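Local coordinates for protein oligoribonuclease (Colwellia psychrerythraea, PDB 6A4D) that probably trims very short RNA oligonucleotides to mononucleotides as a DEDD-family 3'-to-5' exoribonuclease and here holds a nitrophenyl thymidine monophosphate substrate analogue, at residues I28-I33 against H161-A166. The protein carries 1 engineered substitution. Sequence-based numbering, arbitrary orientation.
Engineered in segment 161-166: Ala166 (natural residue Asp).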
loop_
_atom_site.group_PDB
_atom_site.type_symbol
_atom_site.label_atom_id
_atom_site.label_comp_id
_atom_site.label_asym_id
_atom_site.label_seq_id
_atom_site.Cartn_x
_atom_site.Cartn_y
_atom_site.Cartn_z
ATOM N N ILE A 28 9.199 7.922 -14.056
ATOM C CA ILE A 28 7.784 7.983 -14.380
ATOM C C ILE A 28 7.573 8.413 -15.824
ATOM O O ILE A 28 8.149 9.437 -16.266
ATOM C CB ILE A 28 7.060 8.990 -13.471
ATOM C CG1 ILE A 28 7.206 8.573 -12.029
ATOM C CG2 ILE A 28 5.602 9.120 -13.889
ATOM C CD1 ILE A 28 6.738 9.665 -11.108
ATOM N N LEU A 29 6.718 7.671 -16.536
ATOM C CA LEU A 29 6.354 8.027 -17.928
ATOM C C LEU A 29 5.028 8.751 -18.110
ATOM O O LEU A 29 4.879 9.543 -19.043
ATOM C CB LEU A 29 6.394 6.778 -18.807
ATOM C CG LEU A 29 7.793 6.174 -18.897
ATOM C CD1 LEU A 29 7.741 4.938 -19.758
ATOM C CD2 LEU A 29 8.786 7.196 -19.451
ATOM N N GLU A 30 4.077 8.505 -17.215
ATOM C CA GLU A 30 2.730 9.057 -17.366
ATOM C C GLU A 30 2.069 9.174 -16.019
ATOM O O GLU A 30 2.320 8.347 -15.145
ATOM C CB GLU A 30 1.870 8.128 -18.228
ATOM C CG GLU A 30 0.667 8.788 -18.885
ATOM C CD GLU A 30 -0.293 7.777 -19.525
ATOM O OE1 GLU A 30 -0.239 6.564 -19.237
ATOM O OE2 GLU A 30 -1.142 8.210 -20.318
ATOM N N ILE A 31 1.218 10.183 -15.883
ATOM C CA ILE A 31 0.363 10.334 -14.731
ATOM C C ILE A 31 -1.069 10.757 -15.162
ATOM O O ILE A 31 -1.265 11.580 -16.050
ATOM C CB ILE A 31 1.013 11.308 -13.694
ATOM C CG1 ILE A 31 0.122 11.464 -12.458
ATOM C CG2 ILE A 31 1.320 12.695 -14.270
ATOM C CD1 ILE A 31 0.868 12.054 -11.285
ATOM N N ALA A 32 -2.060 10.126 -14.563
ATOM C CA ALA A 32 -3.488 10.517 -14.721
ATOM C C ALA A 32 -4.140 10.550 -13.333
ATOM O O ALA A 32 -3.756 9.755 -12.462
ATOM C CB ALA A 32 -4.211 9.539 -15.638
ATOM N N ILE A 33 -5.057 11.490 -13.115
ATOM C CA ILE A 33 -5.730 11.647 -11.813
ATOM C C ILE A 33 -7.246 11.781 -12.046
ATOM O O ILE A 33 -7.683 12.517 -12.928
ATOM C CB ILE A 33 -5.250 12.896 -11.017
ATOM C CG1 ILE A 33 -3.729 12.941 -10.833
ATOM C CG2 ILE A 33 -5.964 13.027 -9.648
ATOM C CD1 ILE A 33 -3.236 14.356 -10.583
ATOM N N HIS A 161 -3.651 0.592 -22.314
ATOM C CA HIS A 161 -3.549 1.833 -23.118
ATOM C C HIS A 161 -3.497 3.096 -22.248
ATOM O O HIS A 161 -2.428 3.545 -21.867
ATOM C CB HIS A 161 -4.650 1.915 -24.222
ATOM C CG HIS A 161 -4.462 3.050 -25.204
ATOM N ND1 HIS A 161 -3.261 3.295 -25.840
ATOM C CD2 HIS A 161 -5.327 3.976 -25.685
ATOM C CE1 HIS A 161 -3.390 4.335 -26.643
ATOM N NE2 HIS A 161 -4.635 4.765 -26.568
ATOM N N LEU A 162 -4.657 3.618 -21.884
ATOM C CA LEU A 162 -4.737 4.909 -21.243
ATOM C C LEU A 162 -4.470 4.686 -19.762
ATOM O O LEU A 162 -4.865 3.652 -19.206
ATOM C CB LEU A 162 -6.118 5.546 -21.471
ATOM C CG LEU A 162 -6.668 5.576 -22.917
ATOM C CD1 LEU A 162 -7.480 4.323 -23.274
ATOM C CD2 LEU A 162 -7.471 6.859 -23.158
ATOM N N ALA A 163 -3.747 5.620 -19.146
ATOM C CA ALA A 163 -3.690 5.691 -17.693
ATOM C C ALA A 163 -5.076 6.078 -17.171
ATOM O O ALA A 163 -5.474 5.551 -16.130
ATOM C CB ALA A 163 -2.622 6.654 -17.198
ATOM N N LEU A 164 -5.817 6.944 -17.891
ATOM C CA LEU A 164 -7.168 7.328 -17.459
ATOM C C LEU A 164 -8.113 6.147 -17.386
ATOM O O LEU A 164 -8.989 6.111 -16.511
ATOM C CB LEU A 164 -7.831 8.368 -18.355
ATOM C CG LEU A 164 -7.780 9.861 -18.018
ATOM C CD1 LEU A 164 -8.735 10.607 -18.944
ATOM C CD2 LEU A 164 -8.141 10.234 -16.599
ATOM N N ASP A 165 -7.951 5.212 -18.313
ATOM C CA ASP A 165 -8.835 4.064 -18.395
ATOM C C ASP A 165 -8.415 2.981 -17.426
ATOM O O ASP A 165 -9.240 2.210 -17.021
ATOM C CB ASP A 165 -8.926 3.506 -19.828
ATOM C CG ASP A 165 -9.983 4.218 -20.655
ATOM O OD1 ASP A 165 -11.157 3.789 -20.653
ATOM O OD2 ASP A 165 -9.652 5.223 -21.298
ATOM N N ALA A 166 -7.136 2.884 -17.086
ATOM C CA ALA A 166 -6.767 2.055 -15.968
ATOM C C ALA A 166 -7.488 2.539 -14.662
ATOM O O ALA A 166 -8.020 1.721 -13.938
ATOM C CB ALA A 166 -5.267 2.027 -15.811
#
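The carboxylate of Glu30, salt-bridged through OE2 to Arg77, turns OE1 onto the methyl of Ala163 at the start of helix 163-180; OE1 lies 3.1 Å from Ala163 CB, a tight approach. The backbone N of Ala163 is 3.6 Å from OE1, near but unbonded. Glu30 reaches the helix because CG stands anti to the backbone N (chi1 -158°) and the chain beyond stays extended. With the carboxylate resting on the alanine methyl, replacing Glu30 by alanine would probably leave Arg77 without its mate and open a gap beside Ala163. Two residues along the strand, Ala32 continues the packing. Its CB lies 3.6 Å from Ala163 CB, and CD2 of Leu164 closes in from the neighbouring helix position at 4.1 Å from Ala32 CB. The same CD2 sits 4.3 Å from the carbonyl O of Ile33. The two alanine methyls, of Ala32 and Ala163, let the first helical turn lie close to the strand, with Ala32 CA and Leu164 CA 5.6 Å apart. Leu162 is the N-cap residue, and its O accepts the bond from N of Ala166, an engineered residue that replaces the natural aspartate. A classic beta bulge sets Leu29 and Glu30 together opposite Glu17 of strand 11-18; Glu17 itself lines the ligand pocket. The contact thus joins the central sheet of an RNase H-like exonuclease fold to its C-terminal helix beside the nucleotide site, by apolar packing with a single anchored carboxylate. Buried OE1 has no polar partner in the model, yet the nearby helix N-terminus and Arg77 would probably help keep this carboxylate charged.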